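Local coordinates for protein putative metal-dependent hydrolase (Bacillus subtilis, PDB 6KNS) that is a metallo-beta-lactamase fold protein binding two zinc ions and calcium, probably a metal-dependent hydrolase, perhaps related to tRNA 3'-processing endoribonucleases, at residues Q31-L37 with A128-I133; Q78-Q82 with L109-T115; L136-H140 with D161-S167. All blocks are in the same frame, centred on the assembly; numbering follows the deposited sequence.

Contact 1 of 3, residues Q31-L37 with A128-I133. With CA (calcium ion), chain F.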
loop_
_atom_site.group_PDB
_atom_site.type_symbol
_atom_site.label_atom_id
_atom_site.label_comp_id
_atom_site.label_asym_id
_atom_site.label_seq_id
_atom_site.Cartn_x
_atom_site.Cartn_y
_atom_site.Cartn_z
ATOM N N GLN A 31 1.268 19.478 9.209
ATOM C CA GLN A 31 0.646 19.690 10.490
ATOM C C GLN A 31 0.696 21.117 10.906
ATOM O O GLN A 31 1.681 21.808 10.680
ATOM C CB GLN A 31 1.293 18.821 11.572
ATOM C CG GLN A 31 1.038 17.327 11.372
ATOM C CD GLN A 31 1.770 16.474 12.404
ATOM O OE1 GLN A 31 3.021 16.376 12.417
ATOM N NE2 GLN A 31 0.999 15.881 13.292
ATOM N N SER A 32 -0.379 21.543 11.560
ATOM C CA SER A 32 -0.435 22.839 12.209
ATOM C C SER A 32 -1.317 22.766 13.465
ATOM O O SER A 32 -2.539 22.562 13.370
ATOM C CB SER A 32 -1.015 23.884 11.240
ATOM O OG SER A 32 -1.086 25.162 11.853
ATOM N N GLY A 33 -0.703 22.960 14.631
ATOM C CA GLY A 33 -1.408 22.821 15.896
ATOM C C GLY A 33 -1.975 21.423 15.936
ATOM O O GLY A 33 -1.246 20.487 15.665
ATOM N N ASP A 34 -3.279 21.280 16.202
ATOM C CA ASP A 34 -3.948 19.945 16.194
ATOM C C ASP A 34 -4.400 19.433 14.818
ATOM O O ASP A 34 -4.879 18.307 14.712
ATOM C CB ASP A 34 -5.175 19.933 17.115
ATOM C CG ASP A 34 -4.805 19.872 18.577
ATOM O OD1 ASP A 34 -3.690 19.376 18.888
ATOM O OD2 ASP A 34 -5.636 20.323 19.424
ATOM N N TYR A 35 -4.245 20.256 13.782
ATOM C CA TYR A 35 -4.649 19.874 12.434
ATOM C C TYR A 35 -3.576 19.062 11.726
ATOM O O TYR A 35 -2.389 19.421 11.790
ATOM C CB TYR A 35 -4.985 21.113 11.605
ATOM C CG TYR A 35 -5.837 20.812 10.398
ATOM C CD1 TYR A 35 -5.254 20.703 9.142
ATOM C CD2 TYR A 35 -7.229 20.645 10.514
ATOM C CE1 TYR A 35 -6.005 20.434 8.032
ATOM C CE2 TYR A 35 -8.012 20.366 9.384
ATOM C CZ TYR A 35 -7.372 20.260 8.146
ATOM O OH TYR A 35 -8.046 19.997 7.015
ATOM N N SER A 36 -4.034 17.988 11.056
ATOM C CA SER A 36 -3.219 17.069 10.302
ATOM C C SER A 36 -3.785 16.839 8.912
ATOM O O SER A 36 -4.909 16.355 8.794
ATOM C CB SER A 36 -3.164 15.703 10.998
ATOM O OG SER A 36 -2.356 15.790 12.159
ATOM N N LEU A 37 -2.969 17.139 7.895
ATOM C CA LEU A 37 -3.329 16.953 6.486
ATOM C C LEU A 37 -2.346 16.006 5.807
ATOM O O LEU A 37 -1.152 16.232 5.856
ATOM C CB LEU A 37 -3.283 18.298 5.746
ATOM C CG LEU A 37 -3.528 18.347 4.236
ATOM C CD1 LEU A 37 -4.947 17.877 3.946
ATOM C CD2 LEU A 37 -3.222 19.772 3.649
ATOM N N ALA A 128 -8.338 24.295 4.287
ATOM C CA ALA A 128 -8.206 23.010 5.007
ATOM C C ALA A 128 -7.699 23.309 6.397
ATOM O O ALA A 128 -6.479 23.440 6.623
ATOM C CB ALA A 128 -7.230 22.071 4.259
ATOM N N GLY A 129 -8.637 23.463 7.325
ATOM C CA GLY A 129 -8.333 23.915 8.677
ATOM C C GLY A 129 -7.571 25.229 8.583
ATOM O O GLY A 129 -8.047 26.144 7.950
ATOM N N PRO A 130 -6.355 25.305 9.163
ATOM C CA PRO A 130 -5.578 26.548 9.097
ATOM C C PRO A 130 -4.787 26.703 7.793
ATOM O O PRO A 130 -4.093 27.693 7.614
ATOM C CB PRO A 130 -4.652 26.448 10.323
ATOM C CG PRO A 130 -4.473 24.945 10.512
ATOM C CD PRO A 130 -5.659 24.246 9.913
ATOM N N PHE A 131 -4.920 25.776 6.861
ATOM C CA PHE A 131 -4.210 25.910 5.583
ATOM C C PHE A 131 -5.112 26.444 4.469
ATOM O O PHE A 131 -6.317 26.199 4.464
ATOM C CB PHE A 131 -3.648 24.573 5.109
ATOM C CG PHE A 131 -2.678 23.927 6.070
ATOM C CD1 PHE A 131 -1.505 24.545 6.410
ATOM C CD2 PHE A 131 -2.942 22.678 6.581
ATOM C CE1 PHE A 131 -0.602 23.931 7.291
ATOM C CE2 PHE A 131 -2.055 22.047 7.444
ATOM C CZ PHE A 131 -0.883 22.677 7.802
ATOM N N THR A 132 -4.498 27.181 3.546
ATOM C CA THR A 132 -5.134 27.616 2.309
ATOM C C THR A 132 -4.281 27.008 1.192
ATOM O O THR A 132 -3.055 27.214 1.180
ATOM C CB THR A 132 -5.174 29.157 2.195
ATOM O OG1 THR A 132 -5.854 29.697 3.333
ATOM C CG2 THR A 132 -5.871 29.630 0.900
ATOM N N ILE A 133 -4.933 26.263 0.283
ATOM C CA ILE A 133 -4.261 25.554 -0.802
ATOM C C ILE A 133 -4.723 26.135 -2.131
ATOM O O ILE A 133 -5.924 26.356 -2.337
ATOM C CB ILE A 133 -4.577 24.014 -0.753
ATOM C CG1 ILE A 133 -4.333 23.465 0.651
ATOM C CG2 ILE A 133 -3.725 23.233 -1.774
ATOM C CD1 ILE A 133 -4.617 21.998 0.765
HETATM CA CA CA F . -6.597 16.141 14.423
HETATM O O HOH W 1 -4.121 15.808 13.970
#
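Tyr35 lays its ring against the tight turn at Gly129 and Pro130, and the two shapes fit closely. Gly129 CA sits over one ring face, 3.8 Å from the ring centroid of Tyr35, and Pro130 CD covers the same ring nearer its root, 3.5 Å from Tyr35 CG. Both are CH-pi contacts. Glycine suits this place twice over: its backbone allows the positive phi, and with no side chain its CA can come right up to the ring. With CG anti to the backbone N (chi1 -160°), the ring extends along the turn until its OH meets Ala128 CB.

Phe131 is the second bump. Its ring lies on one face of the 31-37 hairpin, CZ 3.6 Å from Ser32 CB, among the side chains of Ser32, Tyr35 and Leu37. Small Ser32 leaves room for it and for Pro130 CG. Deeper in, Leu37 CD2 and Ile133 CD1 meet tip to tip at 3.9 Å. No hydrogen bond crosses the interface; next to it, at the 31-37 turn, Asp34 O binds calcium, as do Lys57 and Asp59. Two beta hairpins, each closed by a type II' turn, thus interlock between the two central sheets of the alpha-beta/beta-alpha sandwich of the metallo-beta-lactamase fold.

Contact 2 of 3, residues Q78-Q82 with L109-T115; sequences QFAKQ and LTYKTHT
Leu109 O is gripped by two side chains at once. Thr115 OG1 donates to Leu109 O at 2.7 Å from within its own loop, and Gln78 NE2, from the helix, adds a weak bond to Leu109 O at 3.1 Å. The same NE2 also bonds Lys108 O, so the amide of Gln78 serves two successive carbonyls just after helix 103-107. Glutamine fits because its chain, extended beyond CG, carries an N-H donor past Tyr111 CB and Thr115 to the loop backbone.

Tyr111 reaches back the other way. Its OH donates to Gln82 OE1 at 2.6 Å, approaching from above the carbonyl plane, with the amide and ring planes 75° apart. Its chi1 of 180° swings the ring away from its own backbone N and over the helix surface, where Gln78 CB touches CD2 of Tyr111 at 3.8 Å. Phe79 turns an edge toward the tyrosine face in an offset edge-to-face pair, the planes at 60°; its ring also meets His68 of the second subunit.

The imidazole of His114 lies flat on the helix, with Gln82 CA 3.6 Å from its centroid and almost on the ring normal, a CH-pi contact. Beside it, Lys81 CB packs on His114 CB before the bent lysine chain turns away to bond His92 O. Opposite Tyr111 stand two residues, His114 and Thr115, where a regular pairing has one: a classic beta bulge. It leads into strand 115-119, outermost in its sheet within the chain; helix 74-86 packs beside it, part of the outer helix layer in this superfamily's alpha-beta/beta-alpha sandwich.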
loop_
_atom_site.group_PDB
_atom_site.type_symbol
_atom_site.label_atom_id
_atom_site.label_comp_id
_atom_site.label_asym_id
_atom_site.label_seq_id
_atom_site.Cartn_x
_atom_site.Cartn_y
_atom_site.Cartn_z
ATOM N N GLN A 78 -9.774 3.765 4.136
ATOM C CA GLN A 78 -11.203 3.641 4.299
ATOM C C GLN A 78 -11.551 2.521 5.247
ATOM O O GLN A 78 -12.412 2.693 6.126
ATOM C CB GLN A 78 -11.905 3.493 2.931
ATOM C CG GLN A 78 -11.743 4.768 2.064
ATOM C CD GLN A 78 -12.126 4.534 0.615
ATOM O OE1 GLN A 78 -12.024 3.419 0.118
ATOM N NE2 GLN A 78 -12.602 5.587 -0.061
ATOM N N PHE A 79 -10.872 1.393 5.132
ATOM C CA PHE A 79 -11.099 0.364 6.125
ATOM C C PHE A 79 -10.640 0.794 7.541
ATOM O O PHE A 79 -11.296 0.449 8.506
ATOM C CB PHE A 79 -10.458 -0.940 5.718
ATOM C CG PHE A 79 -11.172 -1.677 4.598
ATOM C CD1 PHE A 79 -12.430 -1.266 4.113
ATOM C CD2 PHE A 79 -10.618 -2.856 4.085
ATOM C CE1 PHE A 79 -13.084 -1.980 3.092
ATOM C CE2 PHE A 79 -11.276 -3.577 3.071
ATOM C CZ PHE A 79 -12.512 -3.143 2.587
ATOM N N ALA A 80 -9.531 1.542 7.661
ATOM C CA ALA A 80 -9.058 2.010 8.971
ATOM C C ALA A 80 -10.134 2.874 9.627
ATOM O O ALA A 80 -10.387 2.749 10.820
ATOM C CB ALA A 80 -7.719 2.781 8.857
ATOM N N LYS A 81 -10.780 3.738 8.852
ATOM C CA LYS A 81 -11.856 4.552 9.392
ATOM C C LYS A 81 -13.040 3.693 9.796
ATOM O O LYS A 81 -13.630 3.911 10.860
ATOM C CB LYS A 81 -12.285 5.627 8.393
ATOM C CG LYS A 81 -11.211 6.729 8.187
ATOM C CD LYS A 81 -10.961 7.577 9.427
ATOM C CE LYS A 81 -12.210 8.334 9.805
ATOM N NZ LYS A 81 -11.992 9.111 11.022
ATOM N N GLN A 82 -13.375 2.700 8.973
ATOM C CA GLN A 82 -14.440 1.789 9.353
ATOM C C GLN A 82 -14.149 1.032 10.652
ATOM O O GLN A 82 -15.014 0.906 11.512
ATOM C CB GLN A 82 -14.755 0.801 8.247
ATOM C CG GLN A 82 -16.003 -0.083 8.504
ATOM C CD GLN A 82 -16.370 -0.869 7.254
ATOM O OE1 GLN A 82 -15.518 -1.113 6.401
ATOM N NE2 GLN A 82 -17.641 -1.235 7.116
ATOM N N LEU A 109 -13.545 7.745 -3.690
ATOM C CA LEU A 109 -13.080 8.376 -2.470
ATOM C C LEU A 109 -14.126 8.318 -1.348
ATOM O O LEU A 109 -13.768 8.479 -0.203
ATOM C CB LEU A 109 -12.669 9.844 -2.733
ATOM C CG LEU A 109 -11.523 10.023 -3.747
ATOM C CD1 LEU A 109 -11.107 11.482 -3.857
ATOM C CD2 LEU A 109 -10.321 9.099 -3.366
ATOM N N THR A 110 -15.400 8.143 -1.687
ATOM C CA THR A 110 -16.483 8.167 -0.700
ATOM C C THR A 110 -16.856 6.733 -0.270
ATOM O O THR A 110 -17.276 5.914 -1.091
ATOM C CB THR A 110 -17.710 8.870 -1.249
ATOM O OG1 THR A 110 -17.375 10.244 -1.537
ATOM C CG2 THR A 110 -18.912 8.766 -0.282
ATOM N N TYR A 111 -16.699 6.446 1.032
ATOM C CA TYR A 111 -16.994 5.107 1.565
ATOM C C TYR A 111 -17.868 5.225 2.783
ATOM O O TYR A 111 -17.414 5.691 3.816
ATOM C CB TYR A 111 -15.688 4.404 1.895
ATOM C CG TYR A 111 -15.849 3.024 2.452
ATOM C CD1 TYR A 111 -16.375 2.013 1.679
ATOM C CD2 TYR A 111 -15.525 2.749 3.777
ATOM C CE1 TYR A 111 -16.549 0.747 2.182
ATOM C CE2 TYR A 111 -15.691 1.482 4.299
ATOM C CZ TYR A 111 -16.192 0.474 3.487
ATOM O OH TYR A 111 -16.374 -0.795 3.972
ATOM N N LYS A 112 -19.113 4.794 2.644
ATOM C CA LYS A 112 -20.166 4.927 3.674
ATOM C C LYS A 112 -20.166 6.294 4.309
ATOM O O LYS A 112 -20.137 7.287 3.597
ATOM C CB LYS A 112 -20.013 3.828 4.715
ATOM C CG LYS A 112 -19.656 2.475 4.056
ATOM C CD LYS A 112 -20.327 1.302 4.717
ATOM C CE LYS A 112 -19.891 -0.012 4.050
ATOM N NZ LYS A 112 -20.933 -1.052 4.125
ATOM N N THR A 113 -20.185 6.343 5.639
ATOM C CA THR A 113 -20.048 7.579 6.391
ATOM C C THR A 113 -18.614 7.727 6.933
ATOM O O THR A 113 -18.367 8.542 7.809
ATOM C CB THR A 113 -21.028 7.536 7.594
ATOM O OG1 THR A 113 -20.751 6.362 8.358
ATOM C CG2 THR A 113 -22.505 7.407 7.113
ATOM N N HIS A 114 -17.659 6.960 6.395
ATOM C CA HIS A 114 -16.296 6.932 6.911
ATOM C C HIS A 114 -15.354 7.906 6.227
ATOM O O HIS A 114 -14.510 8.542 6.895
ATOM C CB HIS A 114 -15.749 5.509 6.821
ATOM C CG HIS A 114 -16.581 4.518 7.566
ATOM N ND1 HIS A 114 -16.966 4.722 8.875
ATOM C CD2 HIS A 114 -17.152 3.348 7.180
ATOM C CE1 HIS A 114 -17.718 3.706 9.270
ATOM N NE2 HIS A 114 -17.849 2.861 8.264
ATOM N N THR A 115 -15.462 7.978 4.900
ATOM C CA THR A 115 -14.707 8.939 4.116
ATOM C C THR A 115 -15.643 9.573 3.074
ATOM O O THR A 115 -16.595 8.938 2.596
ATOM C CB THR A 115 -13.444 8.332 3.423
ATOM O OG1 THR A 115 -13.836 7.482 2.338
ATOM C CG2 THR A 115 -12.541 7.575 4.401
#

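Contact 3 of 3, residues L136-H140 with D161-S167. With ZN (zinc ion), chain H; ZN (zinc ion), chain G.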
loop_
_atom_site.group_PDB
_atom_site.type_symbol
_atom_site.label_atom_id
_atom_site.label_comp_id
_atom_site.label_asym_id
_atom_site.label_seq_id
_atom_site.Cartn_x
_atom_site.Cartn_y
_atom_site.Cartn_z
ATOM N N LEU A 136 -1.898 24.229 -9.393
ATOM C CA LEU A 136 -1.442 24.432 -10.777
ATOM C C LEU A 136 -1.503 23.084 -11.504
ATOM O O LEU A 136 -0.952 22.081 -11.018
ATOM C CB LEU A 136 -0.022 24.978 -10.802
ATOM C CG LEU A 136 0.679 25.156 -12.155
ATOM C CD1 LEU A 136 -0.009 26.252 -13.001
ATOM C CD2 LEU A 136 2.177 25.479 -11.960
ATOM N N LYS A 137 -2.170 23.047 -12.662
ATOM C CA LYS A 137 -2.171 21.821 -13.471
ATOM C C LYS A 137 -0.758 21.501 -13.968
ATOM O O LYS A 137 -0.036 22.403 -14.392
ATOM C CB LYS A 137 -3.088 21.982 -14.651
ATOM C CG LYS A 137 -3.506 20.663 -15.281
ATOM C CD LYS A 137 -4.739 20.938 -16.215
ATOM C CE LYS A 137 -5.179 19.663 -16.918
ATOM N NZ LYS A 137 -3.983 19.000 -17.530
ATOM N N THR A 138 -0.354 20.231 -13.869
ATOM C CA THR A 138 0.995 19.834 -14.282
ATOM C C THR A 138 0.973 19.233 -15.701
ATOM O O THR A 138 -0.083 18.978 -16.259
ATOM C CB THR A 138 1.606 18.847 -13.280
ATOM O OG1 THR A 138 0.853 17.622 -13.250
ATOM C CG2 THR A 138 1.643 19.473 -11.845
ATOM N N ILE A 139 2.147 19.018 -16.274
ATOM C CA ILE A 139 2.253 18.330 -17.538
ATOM C C ILE A 139 2.581 16.900 -17.169
ATOM O O ILE A 139 3.685 16.611 -16.727
ATOM C CB ILE A 139 3.319 18.924 -18.435
ATOM C CG1 ILE A 139 3.147 20.454 -18.524
ATOM C CG2 ILE A 139 3.261 18.252 -19.808
ATOM C CD1 ILE A 139 3.879 21.094 -19.723
ATOM N N HIS A 140 1.588 16.015 -17.290
ATOM C CA HIS A 140 1.727 14.642 -16.816
ATOM C C HIS A 140 0.780 13.728 -17.619
ATOM O O HIS A 140 -0.181 14.204 -18.189
ATOM C CB HIS A 140 1.403 14.617 -15.323
ATOM C CG HIS A 140 1.971 13.452 -14.606
ATOM N ND1 HIS A 140 3.309 13.139 -14.665
ATOM C CD2 HIS A 140 1.392 12.507 -13.822
ATOM C CE1 HIS A 140 3.534 12.056 -13.942
ATOM N NE2 HIS A 140 2.389 11.655 -13.424
ATOM N N ASP A 161 3.596 15.513 -9.613
ATOM C CA ASP A 161 4.348 14.982 -10.738
ATOM C C ASP A 161 4.197 15.873 -11.929
ATOM O O ASP A 161 3.078 16.225 -12.293
ATOM C CB ASP A 161 3.791 13.642 -11.157
ATOM C CG ASP A 161 4.081 12.540 -10.158
ATOM O OD1 ASP A 161 4.484 12.777 -8.988
ATOM O OD2 ASP A 161 3.922 11.419 -10.609
ATOM N N SER A 162 5.303 16.183 -12.591
ATOM C CA SER A 162 5.241 16.998 -13.813
ATOM C C SER A 162 6.549 16.943 -14.579
ATOM O O SER A 162 7.615 16.768 -13.984
ATOM C CB SER A 162 4.973 18.448 -13.427
ATOM O OG SER A 162 4.680 19.256 -14.555
ATOM N N SER A 163 6.480 17.094 -15.892
ATOM C CA SER A 163 7.649 17.548 -16.649
ATOM C C SER A 163 7.699 19.077 -16.541
ATOM O O SER A 163 6.761 19.726 -16.041
ATOM C CB SER A 163 7.586 17.121 -18.130
ATOM O OG SER A 163 6.460 17.678 -18.792
ATOM N N TYR A 164 8.793 19.649 -17.012
ATOM C CA TYR A 164 9.109 21.044 -16.706
ATOM C C TYR A 164 8.102 22.004 -17.369
ATOM O O TYR A 164 7.677 21.755 -18.491
ATOM C CB TYR A 164 10.569 21.403 -17.126
ATOM C CG TYR A 164 10.803 22.896 -16.970
ATOM C CD1 TYR A 164 11.092 23.448 -15.722
ATOM C CD2 TYR A 164 10.612 23.748 -18.028
ATOM C CE1 TYR A 164 11.237 24.813 -15.564
ATOM C CE2 TYR A 164 10.745 25.113 -17.883
ATOM C CZ TYR A 164 11.044 25.639 -16.649
ATOM O OH TYR A 164 11.177 26.996 -16.531
ATOM N N GLN A 165 7.708 23.072 -16.668
ATOM C CA GLN A 165 7.004 24.201 -17.317
ATOM C C GLN A 165 7.319 25.510 -16.609
ATOM O O GLN A 165 7.507 25.539 -15.376
ATOM C CB GLN A 165 5.476 23.968 -17.361
ATOM C CG GLN A 165 4.859 23.630 -15.994
ATOM C CD GLN A 165 3.356 23.442 -16.033
ATOM O OE1 GLN A 165 2.751 23.578 -17.066
ATOM N NE2 GLN A 165 2.757 23.099 -14.896
ATOM N N ASP A 166 7.380 26.586 -17.393
ATOM C CA ASP A 166 7.677 27.914 -16.877
ATOM C C ASP A 166 6.655 28.347 -15.842
ATOM O O ASP A 166 6.978 29.051 -14.895
ATOM C CB ASP A 166 7.700 28.954 -18.010
ATOM C CG ASP A 166 8.973 28.888 -18.868
ATOM O OD1 ASP A 166 9.980 28.268 -18.459
ATOM O OD2 ASP A 166 8.960 29.487 -19.954
ATOM N N SER A 167 5.419 27.930 -16.011
ATOM C CA SER A 167 4.368 28.334 -15.080
ATOM C C SER A 167 4.657 27.919 -13.606
ATOM O O SER A 167 4.098 28.494 -12.665
ATOM C CB SER A 167 3.055 27.742 -15.549
ATOM O OG SER A 167 3.218 26.329 -15.646
HETATM ZN ZN ZN H . 2.172 10.242 -11.680
HETATM ZN ZN ZN G . 4.033 9.678 -9.182
#
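His140 and Asp161 meet at a zinc ion: His140 NE2 binds it at 2.3 Å and Asp161 OD2 at 2.4 Å. That one carboxylate oxygen also binds the second zinc, so it bridges the pair. His65 and His67 complete the first site, Asp69, His70 and His217 the second. The ring and carboxylate planes stand 84° apart, and Asp161 CB lies over the imidazole face, 3.4 Å from the His140 centroid, a CH-pi contact. Packed so, the ring has little room to tilt, and the bond of His140 ND1 to Gly194 O should hold its rotation with NE2 facing the metal.

Behind the ligands, short polar side chains tie the two loops together. Thr138 OG1 donates to Asp161 O at 2.8 Å, nearly in line with the C=O bond; chi1 of 64° puts the hydroxyl there. Ser162 OG accepts from Ile139 N and donates to Ser163 O, a small group able to use both roles between two backbones. Ser163 N in turn donates to Ile139 O, at 161°.

Farther out, Gln165 NE2 reaches Lys137 O at 2.9 Å, on a lone pair in the carbonyl plane and within the plane of its own amide. The side chain of Ile139 crosses this amide obliquely, CG1 against OE1 of Gln165, and Leu136 CD2 closes the outer end against Ser167 O. A carboxylate shared by two cations should be strongly polarised, and the bonds of Thr138, Ser162 and Ser163, near the two ligands in sequence, are consistent with holding the dinuclear centre in a fixed geometry.

Contacts 1 and 3 share strand 131-137: the hairpin at its start packs in contact 1, and the loop after its end carries a zinc ligand in contact 3, with centres 25 Å apart. Contact 2 is the most peripheral, its centre about 21 Å from the chain centre, where helix 74-86 meets the loop before strand 115-119, beside the second subunit. All three are only partly buried. Contact 1 is apolar and crosses between sheets without a hydrogen bond, with calcium at its margin. Contact 2 mixes hydrogen bonds of glutamine amides with aromatic packing on a helix. Contact 3 depends on metal coordination, backed by hydrogen bonds from hydroxyl and amide groups to the backbone.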